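Local coordinates for protein carbon monoxide oxidation system transcription regulator CooA-1 (PDB 6CPB) that senses carbon monoxide through a heme and probably switches transcription by binding DNA, this chain being its heme domain, at residues Thr6-Tyr17 with Phe106-Lys115; Ser18-Glu26 with Leu92-Ile102. All coordinates share one frame; numbering follows the deposited sequence.

Contact 1: Thr6-Tyr17 with Phe106-Lys115; sequences TNLLEVLNSEEY and FPAFSLNMVK. With SO4 (sulfate ion), chain D.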
loop_
_atom_site.group_PDB
_atom_site.type_symbol
_atom_site.label_atom_id
_atom_site.label_comp_id
_atom_site.label_asym_id
_atom_site.label_seq_id
_atom_site.Cartn_x
_atom_site.Cartn_y
_atom_site.Cartn_z
ATOM N N THR A 6 14.147 -1.903 2.973
ATOM C CA THR A 6 13.080 -2.642 3.659
ATOM C C THR A 6 13.053 -4.117 3.303
ATOM O O THR A 6 12.204 -4.854 3.819
ATOM C CB THR A 6 11.672 -2.071 3.397
ATOM O OG1 THR A 6 11.234 -2.401 2.068
ATOM C CG2 THR A 6 11.608 -0.563 3.632
ATOM N N ASN A 7 13.961 -4.572 2.456
ATOM C CA ASN A 7 13.958 -5.971 2.062
ATOM C C ASN A 7 14.115 -6.869 3.286
ATOM O O ASN A 7 14.903 -6.582 4.189
ATOM C CB ASN A 7 15.085 -6.203 1.058
ATOM C CG ASN A 7 15.138 -7.609 0.581
ATOM O OD1 ASN A 7 15.764 -8.465 1.210
ATOM N ND2 ASN A 7 14.469 -7.881 -0.531
ATOM N N LEU A 8 13.374 -7.976 3.299
ATOM C CA LEU A 8 13.274 -8.841 4.470
ATOM C C LEU A 8 14.215 -10.037 4.459
ATOM O O LEU A 8 14.156 -10.850 5.383
ATOM C CB LEU A 8 11.829 -9.312 4.645
ATOM C CG LEU A 8 10.864 -8.178 4.991
ATOM C CD1 LEU A 8 9.439 -8.651 4.837
ATOM C CD2 LEU A 8 11.092 -7.626 6.401
ATOM N N LEU A 9 15.102 -10.173 3.472
ATOM C CA LEU A 9 16.046 -11.288 3.526
ATOM C C LEU A 9 16.900 -11.242 4.785
ATOM O O LEU A 9 17.200 -12.285 5.369
ATOM C CB LEU A 9 16.935 -11.340 2.286
ATOM C CG LEU A 9 16.250 -11.827 1.011
ATOM C CD1 LEU A 9 17.162 -11.643 -0.201
ATOM C CD2 LEU A 9 15.820 -13.277 1.135
ATOM N N GLU A 10 17.328 -10.054 5.211
ATOM C CA GLU A 10 18.152 -9.976 6.414
ATOM C C GLU A 10 17.388 -10.488 7.631
ATOM O O GLU A 10 17.976 -11.107 8.520
ATOM C CB GLU A 10 18.678 -8.550 6.589
ATOM C CG GLU A 10 19.558 -8.313 7.819
ATOM C CD GLU A 10 18.802 -7.764 9.016
ATOM O OE1 GLU A 10 17.595 -7.493 8.905
ATOM O OE2 GLU A 10 19.429 -7.581 10.093
ATOM N N VAL A 11 16.079 -10.234 7.680
ATOM C CA VAL A 11 15.211 -10.742 8.737
ATOM C C VAL A 11 15.064 -12.257 8.632
ATOM O O VAL A 11 15.186 -12.981 9.633
ATOM C CB VAL A 11 13.854 -10.014 8.628
ATOM C CG1 VAL A 11 12.724 -10.781 9.302
ATOM C CG2 VAL A 11 13.991 -8.601 9.196
ATOM N N LEU A 12 14.810 -12.762 7.414
ATOM C CA LEU A 12 14.694 -14.201 7.205
ATOM C C LEU A 12 15.932 -14.926 7.686
ATOM O O LEU A 12 15.837 -16.049 8.192
ATOM C CB LEU A 12 14.475 -14.500 5.719
ATOM C CG LEU A 12 13.065 -14.204 5.214
ATOM C CD1 LEU A 12 13.005 -14.067 3.699
ATOM C CD2 LEU A 12 12.116 -15.297 5.664
ATOM N N ASN A 13 17.092 -14.295 7.555
ATOM C CA ASN A 13 18.361 -14.915 7.900
ATOM C C ASN A 13 18.872 -14.513 9.273
ATOM O O ASN A 13 20.044 -14.743 9.578
ATOM C CB ASN A 13 19.375 -14.604 6.808
ATOM C CG ASN A 13 19.017 -15.290 5.513
ATOM O OD1 ASN A 13 18.655 -16.461 5.513
ATOM N ND2 ASN A 13 19.069 -14.562 4.415
ATOM N N SER A 14 18.015 -13.956 10.114
ATOM C CA SER A 14 18.403 -13.537 11.454
ATOM C C SER A 14 17.856 -14.481 12.511
ATOM O O SER A 14 16.649 -14.727 12.577
ATOM C CB SER A 14 17.876 -12.143 11.747
ATOM O OG SER A 14 18.640 -11.164 11.097
ATOM N N GLU A 15 18.746 -14.940 13.384
ATOM C CA GLU A 15 18.352 -15.822 14.475
ATOM C C GLU A 15 17.220 -15.226 15.313
ATOM O O GLU A 15 16.323 -15.945 15.768
ATOM C CB GLU A 15 19.592 -16.109 15.330
ATOM C CG GLU A 15 19.373 -17.033 16.498
ATOM C CD GLU A 15 20.663 -17.372 17.249
ATOM O OE1 GLU A 15 21.757 -16.870 16.891
ATOM O OE2 GLU A 15 20.573 -18.166 18.209
ATOM N N GLU A 16 17.243 -13.905 15.527
ATOM C CA GLU A 16 16.244 -13.250 16.369
ATOM C C GLU A 16 14.822 -13.463 15.870
ATOM O O GLU A 16 13.876 -13.378 16.665
ATOM C CB GLU A 16 16.561 -11.759 16.470
ATOM C CG GLU A 16 15.553 -10.907 17.249
ATOM C CD GLU A 16 15.437 -11.254 18.736
ATOM O OE1 GLU A 16 16.305 -11.953 19.295
ATOM O OE2 GLU A 16 14.443 -10.806 19.345
ATOM N N TYR A 17 14.646 -13.692 14.564
ATOM C CA TYR A 17 13.338 -13.910 13.958
ATOM C C TYR A 17 13.018 -15.386 13.753
ATOM O O TYR A 17 11.953 -15.703 13.212
ATOM C CB TYR A 17 13.262 -13.170 12.618
ATOM C CG TYR A 17 13.223 -11.665 12.769
ATOM C CD1 TYR A 17 14.383 -10.920 12.909
ATOM C CD2 TYR A 17 12.017 -10.983 12.726
ATOM C CE1 TYR A 17 14.337 -9.539 13.037
ATOM C CE2 TYR A 17 11.965 -9.619 12.842
ATOM C CZ TYR A 17 13.122 -8.897 12.992
ATOM O OH TYR A 17 13.038 -7.523 13.101
ATOM N N PHE A 106 7.059 -7.249 15.856
ATOM C CA PHE A 106 8.106 -7.265 14.832
ATOM C C PHE A 106 7.650 -6.415 13.652
ATOM O O PHE A 106 7.287 -6.937 12.591
ATOM C CB PHE A 106 8.378 -8.699 14.363
ATOM C CG PHE A 106 8.884 -9.608 15.440
ATOM C CD1 PHE A 106 10.201 -9.547 15.838
ATOM C CD2 PHE A 106 8.043 -10.537 16.032
ATOM C CE1 PHE A 106 10.674 -10.397 16.833
ATOM C CE2 PHE A 106 8.510 -11.386 17.010
ATOM C CZ PHE A 106 9.823 -11.306 17.408
ATOM N N PRO A 107 7.682 -5.088 13.794
ATOM C CA PRO A 107 7.125 -4.221 12.745
ATOM C C PRO A 107 7.919 -4.188 11.444
ATOM O O PRO A 107 7.401 -3.662 10.451
ATOM C CB PRO A 107 7.079 -2.837 13.411
ATOM C CG PRO A 107 7.933 -2.931 14.573
ATOM C CD PRO A 107 7.988 -4.338 15.015
ATOM N N ALA A 108 9.137 -4.730 11.390
ATOM C CA ALA A 108 9.882 -4.725 10.133
ATOM C C ALA A 108 9.067 -5.307 8.978
ATOM O O ALA A 108 9.123 -4.797 7.851
ATOM C CB ALA A 108 11.185 -5.496 10.295
ATOM N N PHE A 109 8.297 -6.368 9.232
ATOM C CA PHE A 109 7.511 -6.979 8.168
ATOM C C PHE A 109 6.567 -5.966 7.542
ATOM O O PHE A 109 6.310 -5.996 6.328
ATOM C CB PHE A 109 6.695 -8.152 8.716
ATOM C CG PHE A 109 7.523 -9.322 9.212
ATOM C CD1 PHE A 109 8.045 -10.247 8.331
ATOM C CD2 PHE A 109 7.725 -9.524 10.561
ATOM C CE1 PHE A 109 8.780 -11.327 8.787
ATOM C CE2 PHE A 109 8.468 -10.590 11.021
ATOM C CZ PHE A 109 8.988 -11.498 10.135
ATOM N N SER A 110 6.025 -5.065 8.357
ATOM C CA SER A 110 5.053 -4.112 7.854
ATOM C C SER A 110 5.699 -3.022 7.020
ATOM O O SER A 110 5.029 -2.439 6.163
ATOM C CB SER A 110 4.292 -3.489 9.014
ATOM O OG SER A 110 5.096 -2.574 9.769
ATOM N N LEU A 111 6.971 -2.708 7.247
ATOM C CA LEU A 111 7.601 -1.659 6.457
ATOM C C LEU A 111 7.833 -2.104 5.024
ATOM O O LEU A 111 7.679 -1.314 4.087
ATOM C CB LEU A 111 8.901 -1.202 7.106
ATOM C CG LEU A 111 8.717 -0.340 8.365
ATOM C CD1 LEU A 111 10.055 0.069 8.942
ATOM C CD2 LEU A 111 7.879 0.901 8.086
ATOM N N ASN A 112 8.185 -3.364 4.831
ATOM C CA ASN A 112 8.263 -3.857 3.471
ATOM C C ASN A 112 6.881 -3.900 2.841
ATOM O O ASN A 112 6.723 -3.586 1.652
ATOM C CB ASN A 112 8.935 -5.227 3.433
ATOM C CG ASN A 112 9.046 -5.760 2.033
ATOM O OD1 ASN A 112 8.206 -6.528 1.584
ATOM N ND2 ASN A 112 10.077 -5.334 1.322
ATOM N N MET A 113 5.862 -4.265 3.616
ATOM C CA MET A 113 4.511 -4.318 3.083
ATOM C C MET A 113 4.051 -2.946 2.604
ATOM O O MET A 113 3.396 -2.830 1.560
ATOM C CB MET A 113 3.565 -4.870 4.141
ATOM C CG MET A 113 2.161 -5.044 3.634
ATOM S SD MET A 113 1.111 -5.881 4.793
ATOM C CE MET A 113 1.634 -7.584 4.548
ATOM N N VAL A 114 4.362 -1.898 3.367
ATOM C CA VAL A 114 4.040 -0.537 2.947
ATOM C C VAL A 114 4.723 -0.209 1.629
ATOM O O VAL A 114 4.114 0.372 0.725
ATOM C CB VAL A 114 4.430 0.465 4.055
ATOM C CG1 VAL A 114 4.444 1.892 3.525
ATOM C CG2 VAL A 114 3.492 0.347 5.249
ATOM N N LYS A 115 6.001 -0.560 1.505
ATOM C CA LYS A 115 6.746 -0.279 0.280
ATOM C C LYS A 115 6.107 -0.984 -0.920
ATOM O O LYS A 115 5.898 -0.372 -1.981
ATOM C CB LYS A 115 8.204 -0.708 0.492
ATOM C CG LYS A 115 9.167 -0.368 -0.625
ATOM C CD LYS A 115 9.202 -1.397 -1.729
ATOM C CE LYS A 115 9.647 -2.767 -1.265
ATOM N NZ LYS A 115 9.868 -3.666 -2.436
HETATM S S SO4 D . 13.700 -2.635 -0.747
HETATM O O1 SO4 D . 14.837 -3.164 0.005
HETATM O O2 SO4 D . 12.984 -1.668 0.084
HETATM O O3 SO4 D . 14.181 -1.977 -1.959
HETATM O O4 SO4 D . 12.814 -3.740 -1.108
HETATM O O HOH W 1 10.813 -6.024 13.597
#
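In the heme domain of a CRP-family regulator, an N-terminal helical stretch packs against the start of the long helix 108-135, and T6, L8, V11 and Y17 meet F106, A108, F109 and N112 across that seam. At one end Y17, F106 and F109 form an aromatic cluster: Y17 CE2 comes to 3.5 Å from F106 CD1, the two rings obliquely turned with planes 49° apart. Y17 OH also reaches the backbone N of A108 through a water. V11 CG1 lies over one face of the Y17 ring and touches F109 CZ at 3.9 Å. The seam belongs to a domain of the cyclic nucleotide-binding family, and its long helix also meets the second subunit. Further along, L8 CD1 rests 3.7 Å from N112 CB. N112, its CG trans to the main-chain nitrogen (chi1 -179°), directs ND2 at T6 OG1, 3.2 Å away, the hydroxyl oxygen lying 26° out of the amide plane; ND2 also bonds D73, and OD1 accepts from I74 N. Cut back to an alanine, this position would probably lose its grip on T6 and D73 and leave I74 N without its acceptor. T6 OG1 donates to O2 of a sulfate, probably from the crystallisation liquor, at 2.7 Å; K115 NZ bonds sulfate O4 weakly and forms a salt bridge with D73.

Contact 2: Ser18-Glu26 with Leu92-Ile102; sequences SGVLKEFRE and LYTDIRNFQNI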
loop_
_atom_site.group_PDB
_atom_site.type_symbol
_atom_site.label_atom_id
_atom_site.label_comp_id
_atom_site.label_asym_id
_atom_site.label_seq_id
_atom_site.Cartn_x
_atom_site.Cartn_y
_atom_site.Cartn_z
ATOM N N SER A 18 13.920 -16.292 14.141
ATOM C CA SER A 18 13.742 -17.696 13.792
ATOM C C SER A 18 12.498 -18.293 14.438
ATOM O O SER A 18 11.865 -19.182 13.857
ATOM C CB SER A 18 14.990 -18.507 14.147
ATOM O OG SER A 18 15.274 -18.433 15.533
ATOM N N GLY A 19 12.119 -17.809 15.623
ATOM C CA GLY A 19 10.931 -18.333 16.274
ATOM C C GLY A 19 9.652 -17.846 15.621
ATOM O O GLY A 19 8.734 -18.627 15.362
ATOM N N VAL A 20 9.575 -16.547 15.336
ATOM C CA VAL A 20 8.342 -16.035 14.761
ATOM C C VAL A 20 8.146 -16.564 13.344
ATOM O O VAL A 20 7.012 -16.804 12.919
ATOM C CB VAL A 20 8.273 -14.500 14.872
ATOM C CG1 VAL A 20 9.316 -13.837 14.013
ATOM C CG2 VAL A 20 6.885 -14.007 14.526
ATOM N N LEU A 21 9.234 -16.808 12.609
ATOM C CA LEU A 21 9.096 -17.352 11.264
ATOM C C LEU A 21 8.556 -18.777 11.280
ATOM O O LEU A 21 7.934 -19.205 10.298
ATOM C CB LEU A 21 10.421 -17.259 10.514
ATOM C CG LEU A 21 10.834 -15.821 10.177
ATOM C CD1 LEU A 21 12.297 -15.750 9.766
ATOM C CD2 LEU A 21 9.939 -15.219 9.093
ATOM N N LYS A 22 8.756 -19.518 12.378
ATOM C CA LYS A 22 8.173 -20.852 12.499
ATOM C C LYS A 22 6.652 -20.814 12.551
ATOM O O LYS A 22 6.013 -21.853 12.356
ATOM C CB LYS A 22 8.695 -21.555 13.750
ATOM C CG LYS A 22 10.140 -21.978 13.664
ATOM C CD LYS A 22 10.605 -22.601 14.976
ATOM C CE LYS A 22 12.098 -22.840 14.967
ATOM N NZ LYS A 22 12.560 -23.389 16.265
ATOM N N GLU A 23 6.056 -19.651 12.816
ATOM C CA GLU A 23 4.604 -19.539 12.806
ATOM C C GLU A 23 4.042 -19.612 11.401
ATOM O O GLU A 23 2.860 -19.918 11.237
ATOM C CB GLU A 23 4.183 -18.218 13.434
ATOM C CG GLU A 23 4.587 -18.096 14.887
ATOM C CD GLU A 23 4.148 -16.788 15.499
ATOM O OE1 GLU A 23 3.143 -16.214 15.035
ATOM O OE2 GLU A 23 4.810 -16.336 16.455
ATOM N N PHE A 24 4.859 -19.324 10.395
ATOM C CA PHE A 24 4.436 -19.341 9.001
ATOM C C PHE A 24 4.526 -20.759 8.449
ATOM O O PHE A 24 5.368 -21.560 8.864
ATOM C CB PHE A 24 5.362 -18.456 8.150
ATOM C CG PHE A 24 5.271 -16.969 8.422
ATOM C CD1 PHE A 24 5.763 -16.416 9.599
ATOM C CD2 PHE A 24 4.747 -16.121 7.459
ATOM C CE1 PHE A 24 5.705 -15.046 9.805
ATOM C CE2 PHE A 24 4.700 -14.754 7.662
ATOM C CZ PHE A 24 5.175 -14.218 8.837
ATOM N N ARG A 25 3.644 -21.067 7.515
ATOM C CA ARG A 25 3.765 -22.265 6.699
ATOM C C ARG A 25 4.580 -21.957 5.447
ATOM O O ARG A 25 4.709 -20.814 5.029
ATOM C CB ARG A 25 2.388 -22.797 6.305
ATOM C CG ARG A 25 1.624 -23.451 7.458
ATOM C CD ARG A 25 0.314 -24.074 6.958
ATOM N NE ARG A 25 -0.400 -24.823 7.991
ATOM C CZ ARG A 25 -1.252 -24.288 8.863
ATOM N NH1 ARG A 25 -1.508 -22.987 8.848
ATOM N NH2 ARG A 25 -1.852 -25.058 9.759
ATOM N N GLU A 26 5.135 -22.996 4.849
ATOM C CA GLU A 26 5.972 -22.866 3.666
ATOM C C GLU A 26 5.313 -23.571 2.492
ATOM O O GLU A 26 4.621 -24.573 2.669
ATOM C CB GLU A 26 7.322 -23.503 3.954
ATOM C CG GLU A 26 8.452 -23.190 3.026
ATOM C CD GLU A 26 9.796 -23.453 3.709
ATOM O OE1 GLU A 26 9.803 -24.119 4.765
ATOM O OE2 GLU A 26 10.834 -22.994 3.211
ATOM N N LEU A 92 6.730 -18.142 2.535
ATOM C CA LEU A 92 6.220 -18.341 3.887
ATOM C C LEU A 92 4.903 -17.585 3.979
ATOM O O LEU A 92 4.828 -16.438 3.538
ATOM C CB LEU A 92 7.205 -17.781 4.921
ATOM C CG LEU A 92 8.548 -18.503 5.004
ATOM C CD1 LEU A 92 9.422 -17.833 6.052
ATOM C CD2 LEU A 92 8.372 -19.988 5.326
ATOM N N TYR A 93 3.869 -18.203 4.557
ATOM C CA TYR A 93 2.579 -17.524 4.659
ATOM C C TYR A 93 1.914 -17.764 6.007
ATOM O O TYR A 93 2.143 -18.778 6.668
ATOM C CB TYR A 93 1.618 -17.920 3.522
ATOM C CG TYR A 93 1.208 -19.372 3.503
ATOM C CD1 TYR A 93 1.973 -20.306 2.839
ATOM C CD2 TYR A 93 0.048 -19.806 4.126
ATOM C CE1 TYR A 93 1.607 -21.627 2.791
ATOM C CE2 TYR A 93 -0.337 -21.132 4.075
ATOM C CZ TYR A 93 0.460 -22.036 3.417
ATOM O OH TYR A 93 0.112 -23.361 3.354
ATOM N N THR A 94 1.065 -16.816 6.389
ATOM C CA THR A 94 0.264 -16.939 7.602
ATOM C C THR A 94 -1.027 -16.154 7.411
ATOM O O THR A 94 -1.135 -15.325 6.521
ATOM C CB THR A 94 1.061 -16.476 8.833
ATOM O OG1 THR A 94 0.409 -16.915 10.028
ATOM C CG2 THR A 94 1.206 -14.966 8.903
ATOM N N ASP A 95 -2.020 -16.431 8.248
ATOM C CA ASP A 95 -3.281 -15.711 8.135
ATOM C C ASP A 95 -3.122 -14.267 8.600
ATOM O O ASP A 95 -2.275 -13.951 9.441
ATOM C CB ASP A 95 -4.365 -16.392 8.963
ATOM C CG ASP A 95 -4.024 -16.427 10.430
ATOM O OD1 ASP A 95 -3.265 -17.331 10.835
ATOM O OD2 ASP A 95 -4.479 -15.528 11.170
ATOM N N ILE A 96 -3.970 -13.387 8.058
ATOM C CA ILE A 96 -3.812 -11.948 8.282
ATOM C C ILE A 96 -3.882 -11.588 9.765
ATOM O O ILE A 96 -3.116 -10.739 10.236
ATOM C CB ILE A 96 -4.813 -11.143 7.429
ATOM C CG1 ILE A 96 -4.463 -9.652 7.486
ATOM C CG2 ILE A 96 -6.259 -11.396 7.874
ATOM C CD1 ILE A 96 -5.268 -8.789 6.551
ATOM N N ARG A 97 -4.800 -12.194 10.524
ATOM C CA ARG A 97 -4.874 -11.852 11.944
ATOM C C ARG A 97 -3.562 -12.163 12.648
ATOM O O ARG A 97 -3.072 -11.370 13.466
ATOM C CB ARG A 97 -6.010 -12.625 12.618
ATOM C CG ARG A 97 -7.412 -12.145 12.288
ATOM C CD ARG A 97 -8.436 -12.936 13.095
ATOM N NE ARG A 97 -9.814 -12.587 12.755
ATOM C CZ ARG A 97 -10.497 -11.584 13.299
ATOM N NH1 ARG A 97 -9.939 -10.803 14.216
ATOM N NH2 ARG A 97 -11.747 -11.356 12.919
ATOM N N ASN A 98 -2.989 -13.328 12.371
ATOM C CA ASN A 98 -1.722 -13.667 12.989
ATOM C C ASN A 98 -0.639 -12.693 12.559
ATOM O O ASN A 98 0.193 -12.273 13.372
ATOM C CB ASN A 98 -1.331 -15.100 12.657
ATOM C CG ASN A 98 -0.166 -15.570 13.479
ATOM O OD1 ASN A 98 -0.140 -15.396 14.709
ATOM N ND2 ASN A 98 0.813 -16.159 12.820
ATOM N N PHE A 99 -0.625 -12.336 11.276
ATOM C CA PHE A 99 0.354 -11.370 10.799
ATOM C C PHE A 99 0.242 -10.044 11.544
ATOM O O PHE A 99 1.254 -9.447 11.920
ATOM C CB PHE A 99 0.207 -11.142 9.302
ATOM C CG PHE A 99 1.222 -10.199 8.780
ATOM C CD1 PHE A 99 2.553 -10.583 8.709
ATOM C CD2 PHE A 99 0.883 -8.906 8.446
ATOM C CE1 PHE A 99 3.515 -9.710 8.258
ATOM C CE2 PHE A 99 1.859 -8.019 7.974
ATOM C CZ PHE A 99 3.163 -8.426 7.882
ATOM N N GLN A 100 -0.977 -9.545 11.733
ATOM C CA GLN A 100 -1.145 -8.284 12.442
ATOM C C GLN A 100 -0.620 -8.378 13.871
ATOM O O GLN A 100 -0.010 -7.432 14.381
ATOM C CB GLN A 100 -2.611 -7.859 12.373
ATOM C CG GLN A 100 -3.020 -7.450 10.947
ATOM C CD GLN A 100 -4.513 -7.316 10.746
ATOM O OE1 GLN A 100 -5.310 -7.886 11.490
ATOM N NE2 GLN A 100 -4.899 -6.563 9.726
ATOM N N ASN A 101 -0.825 -9.519 14.529
ATOM C CA ASN A 101 -0.247 -9.714 15.853
ATOM C C ASN A 101 1.277 -9.749 15.805
ATOM O O ASN A 101 1.943 -9.175 16.676
ATOM C CB ASN A 101 -0.796 -10.998 16.475
ATOM C CG ASN A 101 -2.229 -10.851 16.936
ATOM O OD1 ASN A 101 -2.645 -9.776 17.365
ATOM N ND2 ASN A 101 -2.986 -11.937 16.870
ATOM N N ILE A 102 1.845 -10.426 14.807
ATOM C CA ILE A 102 3.295 -10.440 14.622
ATOM C C ILE A 102 3.847 -9.027 14.480
ATOM O O ILE A 102 4.878 -8.688 15.075
ATOM C CB ILE A 102 3.660 -11.319 13.409
ATOM C CG1 ILE A 102 3.469 -12.800 13.749
ATOM C CG2 ILE A 102 5.085 -11.030 12.929
ATOM C CD1 ILE A 102 3.490 -13.698 12.539
HETATM O O HOH W 2 0.540 -19.658 10.083
HETATM O O HOH W 3 -0.167 -20.596 7.587
#
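R25 and Y93 form an antiparallel hydrogen-bonded pair, R25 N to Y93 O at 2.9 Å and Y93 N to R25 O at 2.8 Å, with E26 and L92 as the adjoining non-hydrogen-bonded pair; strand 25-29 is thereby set along strand 89-95 at the edge of its four-stranded sheet. On the face bearing R25 and Y93, the aromatic ring is covered by aliphatic carbon: R25 CB sits over it in a CH-pi contact, 3.9 Å from the centroid of the Y93 ring. Y93 CG lies between its own N and carbonyl carbon (chi1 64°), which swings the ring across the neighbouring strand and under that methylene. E26 lays its CB and CG against L92 CD2, while its carboxylate pairs with K49. Where the type I turn L21-F24 leads into the strand, the F24 ring is wedged between sheet and helix 96-105. T94 CG2 stands over one of its faces, 4.1 Å from the F24 centroid, I102 CD1 approaches F24 CE1 obliquely, and F24 CZ lies at the edge of the F99 ring, near its plane. V20 CG2 packs on I102 CG1 at 3.7 Å. N98 links the polar groups: its ND2 donates to T94 OG1 at 2.9 Å and to E23 OE1 at 3.2 Å, the latter bond using the anti lone pair of the carboxylate oxygen. Because both acceptors lie close to the amide plane, this pair of bonds implies a fixed rotation for the N98 amide, tying the E23 turn to the strand-helix junction.

From the N terminus, residues 6-17 run through helix 9-12 and, much later in the chain, are met by 106-115, so contact 1 closes the outer loop. The chain passes straight on into 18-26, whose partner 92-102 arrives before 106-115: contact 2 is therefore nested inside contact 1. The intervening residues build most of the beta strands of the domain. Segment 6-17 lies on helix 108-135, while 18-26 meets strand 89-95 and helix 96-105, with L21 also touching F109. The two contacts share a common core, where F109 and M113 pack on F99, L12 on L92, and F106 on V20, joining the N-terminal helices, the sheet edge and the long helix.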